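Local coordinates for protein Udp-n-acetylglucosamine pyrophosphorylase (Trypanosoma brucei, PDB 4BQH) that probably catalyses the transfer of uridylyl from UTP to N-acetyl-alpha-D-glucosamine 1-phosphate, giving UDP-N-acetyl-alpha-D-glucosamine and diphosphate, at residues S445-P448 and A449-V452; S37-A40 and Q41-E45; Q189-F192 and E193-Y197; K261-L264 and L265-L268. All blocks are in the same frame, centred on the assembly; numbering follows the deposited sequence.

Contact 1 of 4, residues S445-P448 and A449-V452; sequences SDTP and ADAV
Thr447 and Asp450 trade hydrogen bonds in a capping box that opens helix 448-471. Thr447 OG1 accepts from Asp450 N at 3.1 Å, with an N-H...O angle of 156°, so the threonine is the N-cap. The return bond, Thr447 N to Asp450 OD2, is nearly straight at 165° but weak, its length being 3.4 Å. Thr447 OG1 also lies 3.0 Å from Asp450 OD2, close enough for a weak interaction whose proton is not settled. The two side chains meet at a slant, with OD2 the carboxylate oxygen nearer the threonine hydroxyl. That placement follows from Thr447 chi1 of 69°, which sets OG1 between the residue's own N and carbonyl carbon, and from Asp450 CG lying beside its backbone N.

Behind the box the regular helical bonds begin: Ala451 N donates to Thr447 O at 3.1 Å, and Val452 N to Pro448 O at 2.9 Å. Pro448, as first helical residue, has no amide hydrogen to be satisfied, and its ring packs on Asp441. The amide of Ala449 is taken by Asp441 OD1, while the other carboxylate oxygen of Asp450, OD1, forms a salt bridge to Arg453 one residue beyond the segment. One carboxylate thus serves two tasks, OD2 at the cap and OD1 with the arginine. Two aspartates near the first amides of the helix would probably interact favourably with its dipole, and the arginine would help to keep Asp450 ionised.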
loop_
_atom_site.group_PDB
_atom_site.type_symbol
_atom_site.label_atom_id
_atom_site.label_comp_id
_atom_site.label_asym_id
_atom_site.label_seq_id
_atom_site.Cartn_x
_atom_site.Cartn_y
_atom_site.Cartn_z
ATOM N N SER A 445 -10.987 2.201 17.164
ATOM C CA SER A 445 -9.657 1.875 16.674
ATOM C C SER A 445 -9.434 2.492 15.301
ATOM O O SER A 445 -10.387 2.924 14.653
ATOM C CB SER A 445 -9.503 0.361 16.549
ATOM O OG SER A 445 -10.236 -0.101 15.422
ATOM N N ASP A 446 -8.168 2.521 14.864
ATOM C CA ASP A 446 -7.814 2.992 13.520
ATOM C C ASP A 446 -8.378 4.381 13.179
ATOM O O ASP A 446 -8.790 4.642 12.044
ATOM C CB ASP A 446 -8.249 1.981 12.436
ATOM C CG ASP A 446 -7.557 0.633 12.556
ATOM O OD1 ASP A 446 -6.558 0.496 13.302
ATOM O OD2 ASP A 446 -8.032 -0.321 11.888
ATOM N N THR A 447 -8.384 5.283 14.157
ATOM C CA THR A 447 -8.836 6.652 13.924
ATOM C C THR A 447 -7.631 7.566 13.592
ATOM O O THR A 447 -6.481 7.189 13.857
ATOM C CB THR A 447 -9.511 7.237 15.175
ATOM O OG1 THR A 447 -8.516 7.436 16.178
ATOM C CG2 THR A 447 -10.606 6.299 15.709
ATOM N N PRO A 448 -7.898 8.758 13.022
ATOM C CA PRO A 448 -6.817 9.720 12.793
ATOM C C PRO A 448 -6.072 10.033 14.083
ATOM O O PRO A 448 -4.863 10.061 14.082
ATOM C CB PRO A 448 -7.554 10.956 12.240
ATOM C CG PRO A 448 -8.767 10.380 11.586
ATOM C CD PRO A 448 -9.184 9.278 12.518
ATOM N N ALA A 449 -6.791 10.227 15.198
ATOM C CA ALA A 449 -6.107 10.529 16.442
ATOM C C ALA A 449 -5.186 9.414 16.900
ATOM O O ALA A 449 -4.149 9.688 17.498
ATOM C CB ALA A 449 -7.122 10.866 17.541
ATOM N N ASP A 450 -5.591 8.154 16.674
ATOM C CA ASP A 450 -4.771 7.016 17.037
ATOM C C ASP A 450 -3.487 7.027 16.213
ATOM O O ASP A 450 -2.416 6.791 16.757
ATOM C CB ASP A 450 -5.510 5.670 16.857
ATOM C CG ASP A 450 -6.671 5.471 17.855
ATOM O OD1 ASP A 450 -6.600 5.923 19.025
ATOM O OD2 ASP A 450 -7.686 4.855 17.455
ATOM N N ALA A 451 -3.596 7.322 14.911
ATOM C CA ALA A 451 -2.405 7.352 14.049
ATOM C C ALA A 451 -1.485 8.516 14.422
ATOM O O ALA A 451 -0.281 8.329 14.507
ATOM C CB ALA A 451 -2.798 7.448 12.575
ATOM N N VAL A 452 -2.071 9.695 14.650
ATOM C CA VAL A 452 -1.298 10.874 15.087
ATOM C C VAL A 452 -0.576 10.584 16.396
ATOM O O VAL A 452 0.579 10.928 16.537
ATOM C CB VAL A 452 -2.157 12.170 15.138
ATOM C CG1 VAL A 452 -1.453 13.308 15.908
ATOM C CG2 VAL A 452 -2.561 12.615 13.729
#

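Contact 2 of 4, residues S37-A40 and Q41-E45; sequences SLTA and QITNE
Thr43 chi1 of -58° places OG1 beside its own backbone N, and there the hydroxyl turns back onto Thr39 O, donating to it at 2.7 Å. This is the back-bond common for threonine and serine within helices, made to the carbonyl four residues earlier. The same carbonyl receives Thr43 N at 2.9 Å. Two donors from one residue therefore grip a single oxygen, and they arrive from opposite faces of the carbonyl plane: the hydroxyl stands above it, 37° out, whereas the amide is tilted toward the other face. Thr39 and Thr43 run side by side and point the same way, with Thr39 CG2 3.9 Å from Thr43 OG1; the hydroxyl of Thr39 is itself hydrogen-bonded to Arg35 O one turn earlier.

On the adjoining flank, Gln41 CG is anti to the backbone N (chi1 -179°) and the chain stays extended, which carries OE1 obliquely past Leu38 CD1 at 3.9 Å and on to Ile231 N, its hydrogen-bond donor. Leu38 CG meets Ile42 CD1 at 4.2 Å, an apolar contact one turn apart. Regular bonds hold the turns together, among them Asn44 N to Ala40 O at 2.8 Å.

These faces of helix 32-44 divide the surroundings between them. Thr39, Ile42 and Thr43 lie against helix 7-15; Leu38, Thr39 and Ile42 also touch helix 21-29; Leu38 and Gln41 meet strand 230-234, where Glu45 OE1 adds a salt bridge to Arg230.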
loop_
_atom_site.group_PDB
_atom_site.type_symbol
_atom_site.label_atom_id
_atom_site.label_comp_id
_atom_site.label_asym_id
_atom_site.label_seq_id
_atom_site.Cartn_x
_atom_site.Cartn_y
_atom_site.Cartn_z
ATOM N N SER A 37 -24.515 5.473 -19.858
ATOM C CA SER A 37 -23.888 5.364 -18.530
ATOM C C SER A 37 -23.323 3.955 -18.324
ATOM O O SER A 37 -22.263 3.798 -17.720
ATOM C CB SER A 37 -24.847 5.737 -17.398
ATOM O OG SER A 37 -25.955 4.877 -17.406
ATOM N N LEU A 38 -24.031 2.944 -18.826
ATOM C CA LEU A 38 -23.550 1.572 -18.737
ATOM C C LEU A 38 -22.260 1.416 -19.529
ATOM O O LEU A 38 -21.313 0.754 -19.077
ATOM C CB LEU A 38 -24.629 0.618 -19.249
ATOM C CG LEU A 38 -24.750 -0.810 -18.747
ATOM C CD1 LEU A 38 -24.427 -0.952 -17.259
ATOM C CD2 LEU A 38 -26.184 -1.254 -19.025
ATOM N N THR A 39 -22.225 2.023 -20.720
ATOM C CA THR A 39 -21.007 2.068 -21.531
ATOM C C THR A 39 -19.839 2.736 -20.785
ATOM O O THR A 39 -18.716 2.188 -20.752
ATOM C CB THR A 39 -21.273 2.762 -22.897
ATOM O OG1 THR A 39 -22.229 1.994 -23.658
ATOM C CG2 THR A 39 -19.993 2.880 -23.692
ATOM N N ALA A 40 -20.087 3.899 -20.173
ATOM C CA ALA A 40 -19.024 4.612 -19.473
ATOM C C ALA A 40 -18.500 3.740 -18.326
ATOM O O ALA A 40 -17.298 3.654 -18.119
ATOM C CB ALA A 40 -19.507 5.950 -18.927
ATOM N N GLN A 41 -19.416 3.093 -17.608
ATOM C CA GLN A 41 -19.002 2.273 -16.458
ATOM C C GLN A 41 -18.151 1.095 -16.904
ATOM O O GLN A 41 -17.063 0.895 -16.379
ATOM C CB GLN A 41 -20.195 1.788 -15.652
ATOM C CG GLN A 41 -19.785 0.949 -14.440
ATOM C CD GLN A 41 -20.961 0.253 -13.770
ATOM O OE1 GLN A 41 -22.000 0.026 -14.393
ATOM N NE2 GLN A 41 -20.798 -0.098 -12.484
ATOM N N ILE A 42 -18.635 0.329 -17.868
ATOM C CA ILE A 42 -17.912 -0.876 -18.298
ATOM C C ILE A 42 -16.567 -0.496 -18.935
ATOM O O ILE A 42 -15.571 -1.193 -18.745
ATOM C CB ILE A 42 -18.769 -1.747 -19.234
ATOM C CG1 ILE A 42 -19.993 -2.293 -18.489
ATOM C CG2 ILE A 42 -17.968 -2.888 -19.855
ATOM C CD1 ILE A 42 -21.068 -2.807 -19.429
ATOM N N THR A 43 -16.543 0.638 -19.635
ATOM C CA THR A 43 -15.315 1.171 -20.260
ATOM C C THR A 43 -14.277 1.720 -19.270
ATOM O O THR A 43 -13.092 1.363 -19.336
ATOM C CB THR A 43 -15.671 2.258 -21.318
ATOM O OG1 THR A 43 -16.536 1.681 -22.305
ATOM C CG2 THR A 43 -14.431 2.777 -22.007
ATOM N N ASN A 44 -14.720 2.583 -18.360
ATOM C CA ASN A 44 -13.836 3.362 -17.501
ATOM C C ASN A 44 -13.640 2.800 -16.110
ATOM O O ASN A 44 -12.628 3.111 -15.470
ATOM C CB ASN A 44 -14.351 4.789 -17.371
ATOM C CG ASN A 44 -14.528 5.452 -18.714
ATOM O OD1 ASN A 44 -13.799 5.149 -19.666
ATOM N ND2 ASN A 44 -15.511 6.336 -18.812
ATOM N N GLU A 45 -14.610 2.021 -15.628
ATOM C CA GLU A 45 -14.539 1.495 -14.253
ATOM C C GLU A 45 -14.296 -0.001 -14.225
ATOM O O GLU A 45 -13.876 -0.517 -13.192
ATOM C CB GLU A 45 -15.825 1.781 -13.472
ATOM C CG GLU A 45 -16.130 3.261 -13.340
ATOM C CD GLU A 45 -17.401 3.483 -12.544
ATOM O OE1 GLU A 45 -17.482 3.008 -11.389
ATOM O OE2 GLU A 45 -18.323 4.118 -13.074
#

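Contact 3 of 4, residues Q189-F192 and E193-Y197; sequences QRFF and EENSY
Asn195 and Tyr197 take up carbonyls near the end of helix 185-194, those of Phe191 and Phe192. Asn195 ND2 donates to Phe191 O at 2.9 Å and 164°, with the oxygen close to the plane of the amide, while Asn195 N gives the same carbonyl a bond that is weak. Asn195 chi1 of -73° sets CG beside the backbone N, bending the amide back toward the preceding turn. The ND2 group then also lies over one face of the Phe191 ring, 3.7 Å above its plane and offset toward the rim, the ring and amide planes being 60° apart.

Phe192 O is claimed twice, by Tyr197 N at 2.8 Å and by Asn195 N at 3.1 Å, from opposite faces of its plane. The first bond, paired with Ser196 N to Glu193 O at 3.1 Å, defines a Schellman motif in which Ser196, with positive phi, is the C' residue. Earlier carbonyls have ordinary helical donors: Glu193 N serves Gln189 O, and Glu194 N serves Arg190 O. Gln189 NE2 is satisfied by Asp185 OD1. Where the chain turns back, Tyr197 CD1 packs on Phe192 CB at 3.9 Å, and the two side chains cross at about a right angle.

The helix belongs to the beta-alpha-beta unit of strand 175-180, helix 185-194 and strand 205-209. Phe192 makes edge-to-face contacts with Phe148 of helix 147-166, with Phe207 of strand 205-209 and with Phe198, while Phe191 stacks on Phe135 and touches Phe148.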
loop_
_atom_site.group_PDB
_atom_site.type_symbol
_atom_site.label_atom_id
_atom_site.label_comp_id
_atom_site.label_asym_id
_atom_site.label_seq_id
_atom_site.Cartn_x
_atom_site.Cartn_y
_atom_site.Cartn_z
ATOM N N GLN A 189 -5.864 13.475 -10.155
ATOM C CA GLN A 189 -4.852 14.158 -10.985
ATOM C C GLN A 189 -4.923 15.662 -10.787
ATOM O O GLN A 189 -3.884 16.316 -10.688
ATOM C CB GLN A 189 -5.039 13.814 -12.449
ATOM C CG GLN A 189 -4.767 12.350 -12.741
ATOM C CD GLN A 189 -4.490 12.107 -14.191
ATOM O OE1 GLN A 189 -3.657 12.778 -14.786
ATOM N NE2 GLN A 189 -5.193 11.162 -14.775
ATOM N N ARG A 190 -6.147 16.192 -10.713
ATOM C CA ARG A 190 -6.360 17.628 -10.451
ATOM C C ARG A 190 -5.733 18.089 -9.138
ATOM O O ARG A 190 -5.067 19.116 -9.081
ATOM C CB ARG A 190 -7.849 17.963 -10.451
ATOM C CG ARG A 190 -8.419 18.247 -11.824
ATOM C CD ARG A 190 -9.704 19.059 -11.661
ATOM N NE ARG A 190 -10.313 19.400 -12.944
ATOM C CZ ARG A 190 -10.029 20.490 -13.655
ATOM N NH1 ARG A 190 -9.124 21.368 -13.228
ATOM N NH2 ARG A 190 -10.648 20.696 -14.808
ATOM N N PHE A 191 -5.968 17.333 -8.077
ATOM C CA PHE A 191 -5.378 17.620 -6.768
ATOM C C PHE A 191 -3.845 17.666 -6.847
ATOM O O PHE A 191 -3.236 18.571 -6.304
ATOM C CB PHE A 191 -5.866 16.560 -5.765
ATOM C CG PHE A 191 -5.439 16.786 -4.337
ATOM C CD1 PHE A 191 -6.012 17.796 -3.567
ATOM C CD2 PHE A 191 -4.497 15.938 -3.737
ATOM C CE1 PHE A 191 -5.647 17.971 -2.239
ATOM C CE2 PHE A 191 -4.118 16.117 -2.404
ATOM C CZ PHE A 191 -4.695 17.135 -1.653
ATOM N N PHE A 192 -3.220 16.686 -7.513
ATOM C CA PHE A 192 -1.762 16.697 -7.667
ATOM C C PHE A 192 -1.315 17.937 -8.454
ATOM O O PHE A 192 -0.370 18.626 -8.053
ATOM C CB PHE A 192 -1.238 15.415 -8.345
ATOM C CG PHE A 192 -0.923 14.292 -7.375
ATOM C CD1 PHE A 192 -1.945 13.559 -6.777
ATOM C CD2 PHE A 192 0.398 13.975 -7.060
ATOM C CE1 PHE A 192 -1.649 12.521 -5.877
ATOM C CE2 PHE A 192 0.701 12.943 -6.172
ATOM C CZ PHE A 192 -0.324 12.224 -5.569
ATOM N N GLU A 193 -1.983 18.193 -9.572
ATOM C CA GLU A 193 -1.646 19.350 -10.430
ATOM C C GLU A 193 -1.700 20.696 -9.685
ATOM O O GLU A 193 -0.766 21.511 -9.782
ATOM C CB GLU A 193 -2.549 19.372 -11.666
ATOM C CG GLU A 193 -2.218 18.295 -12.696
ATOM C CD GLU A 193 -3.319 18.089 -13.730
ATOM O OE1 GLU A 193 -4.225 18.952 -13.844
ATOM O OE2 GLU A 193 -3.287 17.063 -14.441
ATOM N N GLU A 194 -2.785 20.905 -8.940
ATOM C CA GLU A 194 -3.009 22.128 -8.144
ATOM C C GLU A 194 -1.954 22.320 -7.053
ATOM O O GLU A 194 -1.709 23.437 -6.584
ATOM C CB GLU A 194 -4.383 22.078 -7.483
ATOM C CG GLU A 194 -5.555 22.224 -8.445
ATOM C CD GLU A 194 -6.900 21.904 -7.808
ATOM O OE1 GLU A 194 -6.990 21.691 -6.580
ATOM O OE2 GLU A 194 -7.896 21.850 -8.548
ATOM N N ASN A 195 -1.334 21.225 -6.643
ATOM C CA ASN A 195 -0.327 21.276 -5.601
ATOM C C ASN A 195 1.096 21.066 -6.117
ATOM O O ASN A 195 2.001 20.764 -5.328
ATOM C CB ASN A 195 -0.678 20.263 -4.512
ATOM C CG ASN A 195 -1.856 20.711 -3.672
ATOM O OD1 ASN A 195 -1.705 21.570 -2.807
ATOM N ND2 ASN A 195 -3.042 20.153 -3.939
ATOM N N SER A 196 1.281 21.229 -7.434
ATOM C CA SER A 196 2.582 21.071 -8.098
ATOM C C SER A 196 3.238 19.731 -7.769
ATOM O O SER A 196 4.447 19.671 -7.526
ATOM C CB SER A 196 3.533 22.224 -7.728
ATOM O OG SER A 196 2.933 23.440 -8.133
ATOM N N TYR A 197 2.420 18.674 -7.748
ATOM C CA TYR A 197 2.891 17.295 -7.482
ATOM C C TYR A 197 3.675 17.184 -6.191
ATOM O O TYR A 197 4.533 16.318 -6.046
ATOM C CB TYR A 197 3.677 16.721 -8.688
ATOM C CG TYR A 197 2.918 16.826 -9.980
ATOM C CD1 TYR A 197 2.033 15.823 -10.396
ATOM C CD2 TYR A 197 3.056 17.957 -10.783
ATOM C CE1 TYR A 197 1.305 15.953 -11.583
ATOM C CE2 TYR A 197 2.344 18.094 -11.954
ATOM C CZ TYR A 197 1.474 17.104 -12.352
ATOM O OH TYR A 197 0.805 17.275 -13.544
#

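Contact 4 of 4, residues K261-L264 and L265-L268; sequences KESL and LQHL. With SO4 (sulfate ion), chain D.
Ser263 and Gln266 face each other in a capping box, with Ser263 as N-cap of helix 264-270. Gln266 N donates to Ser263 OG at 3.1 Å. In return Gln266 OE1 accepts Ser263 N at 2.9 Å, a nearly straight bond that lies in the carbonyl plane on a lone pair of the amide oxygen. Ser263 chi1 of 63° turns OG to the helix, while the extended Gln266 chain reaches back along the incoming backbone. Its OE1 also comes to 3.3 Å from Glu262 CB, and the Glu262 side chain crosses that of Gln266 at about a right angle, with carboxylate and amide planes 40° apart.

His267 lies across the same N-terminal turn. Ser263 O, the acceptor of His267 N, sits over one face of its imidazole. Glu262 OE1 approaches His267 CD2 at 3.7 Å, the carboxylate plane turned 58° from the ring; the polar partner of this carboxylate is Lys270, through a salt bridge from OE2. The imidazole is held from both nitrogens, NE2 by Thr251 OG1 and ND1 by a sulfate ion that probably came from the crystallisation liquor. Arg249 and His206 also bind the sulfate, so the site gathers groups from the strands beside the helix. Leu264 packs on His206 and Phe208 of strand 205-209, and Leu265 turns to helix 364-374. At the sulfate, His267 ND1 donates to O3 at 2.8 Å, near the ring plane, while Leu264 CD1 stands 3.9 Å from that same oxygen.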
loop_
_atom_site.group_PDB
_atom_site.type_symbol
_atom_site.label_atom_id
_atom_site.label_comp_id
_atom_site.label_asym_id
_atom_site.label_seq_id
_atom_site.Cartn_x
_atom_site.Cartn_y
_atom_site.Cartn_z
ATOM N N LYS A 261 0.405 1.092 -28.044
ATOM C CA LYS A 261 0.170 1.198 -26.601
ATOM C C LYS A 261 0.823 0.044 -25.858
ATOM O O LYS A 261 0.735 -1.097 -26.298
ATOM C CB LYS A 261 -1.328 1.187 -26.302
ATOM C CG LYS A 261 -2.073 2.432 -26.763
ATOM C CD LYS A 261 -3.527 2.358 -26.333
ATOM C CE LYS A 261 -4.128 3.744 -26.166
ATOM N NZ LYS A 261 -5.602 3.649 -25.980
ATOM N N GLU A 262 1.472 0.362 -24.737
ATOM C CA GLU A 262 2.018 -0.635 -23.810
ATOM C C GLU A 262 1.480 -0.379 -22.393
ATOM O O GLU A 262 0.954 0.703 -22.093
ATOM C CB GLU A 262 3.548 -0.585 -23.774
ATOM C CG GLU A 262 4.243 -0.828 -25.115
ATOM C CD GLU A 262 5.715 -0.454 -25.075
ATOM O OE1 GLU A 262 6.160 0.186 -24.089
ATOM O OE2 GLU A 262 6.438 -0.797 -26.041
ATOM N N SER A 263 1.652 -1.370 -21.526
ATOM C CA SER A 263 1.204 -1.249 -20.130
ATOM C C SER A 263 2.140 -0.402 -19.272
ATOM O O SER A 263 3.301 -0.165 -19.627
ATOM C CB SER A 263 1.062 -2.634 -19.506
ATOM O OG SER A 263 2.316 -3.298 -19.468
ATOM N N LEU A 264 1.636 0.064 -18.129
ATOM C CA LEU A 264 2.506 0.713 -17.160
ATOM C C LEU A 264 3.647 -0.237 -16.745
ATOM O O LEU A 264 4.785 0.206 -16.548
ATOM C CB LEU A 264 1.724 1.180 -15.916
ATOM C CG LEU A 264 2.493 2.014 -14.854
ATOM C CD1 LEU A 264 3.302 3.177 -15.449
ATOM C CD2 LEU A 264 1.471 2.603 -13.885
ATOM N N LEU A 265 3.343 -1.528 -16.609
ATOM C CA LEU A 265 4.375 -2.528 -16.317
ATOM C C LEU A 265 5.507 -2.479 -17.352
ATOM O O LEU A 265 6.674 -2.415 -16.994
ATOM C CB LEU A 265 3.762 -3.934 -16.290
ATOM C CG LEU A 265 4.716 -5.075 -15.986
ATOM C CD1 LEU A 265 5.063 -5.036 -14.516
ATOM C CD2 LEU A 265 4.027 -6.396 -16.320
ATOM N N GLN A 266 5.144 -2.506 -18.632
ATOM C CA GLN A 266 6.134 -2.402 -19.696
ATOM C C GLN A 266 6.886 -1.063 -19.635
ATOM O O GLN A 266 8.090 -1.037 -19.829
ATOM C CB GLN A 266 5.458 -2.604 -21.055
ATOM C CG GLN A 266 4.966 -4.044 -21.256
ATOM C CD GLN A 266 4.124 -4.215 -22.521
ATOM O OE1 GLN A 266 3.044 -3.637 -22.653
ATOM N NE2 GLN A 266 4.617 -5.034 -23.452
ATOM N N HIS A 267 6.184 0.036 -19.352
ATOM C CA HIS A 267 6.826 1.365 -19.200
ATOM C C HIS A 267 7.841 1.329 -18.081
ATOM O O HIS A 267 8.941 1.865 -18.210
ATOM C CB HIS A 267 5.785 2.432 -18.911
ATOM C CG HIS A 267 4.895 2.765 -20.091
ATOM N ND1 HIS A 267 4.054 3.824 -20.095
ATOM C CD2 HIS A 267 4.772 2.167 -21.338
ATOM C CE1 HIS A 267 3.397 3.868 -21.268
ATOM N NE2 HIS A 267 3.841 2.863 -22.030
ATOM N N LEU A 268 7.483 0.676 -16.977
ATOM C CA LEU A 268 8.416 0.595 -15.831
ATOM C C LEU A 268 9.654 -0.246 -16.143
ATOM O O LEU A 268 10.759 0.100 -15.736
ATOM C CB LEU A 268 7.698 0.030 -14.601
ATOM C CG LEU A 268 6.575 0.882 -14.004
ATOM C CD1 LEU A 268 5.891 0.094 -12.886
ATOM C CD2 LEU A 268 7.051 2.241 -13.522
HETATM S S SO4 D . 3.127 6.622 -18.348
HETATM O O1 SO4 D . 2.547 7.021 -17.050
HETATM O O2 SO4 D . 2.142 5.848 -19.151
HETATM O O3 SO4 D . 4.315 5.785 -18.100
HETATM O O4 SO4 D . 3.446 7.842 -19.134
#

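Overall arrangement
All four contacts are local and lie in series along the chain, so none nests in or crosses another and none closes a long loop. Contact 2 comes first, in the last turns of helix 32-44, bound to the N-terminal helices and strand 230-234. Contact 3 ends helix 185-194, and contact 4 starts helix 264-270; both reach strand 205-209 of the large mixed sheet, though their nearest atoms are about 11 Å apart. Contact 1 begins helix 448-471, on the opposite side of the chain's centre from contact 4, with centres about 37 Å apart. Two helix starts and two helix ends are thus represented, and no pair touches.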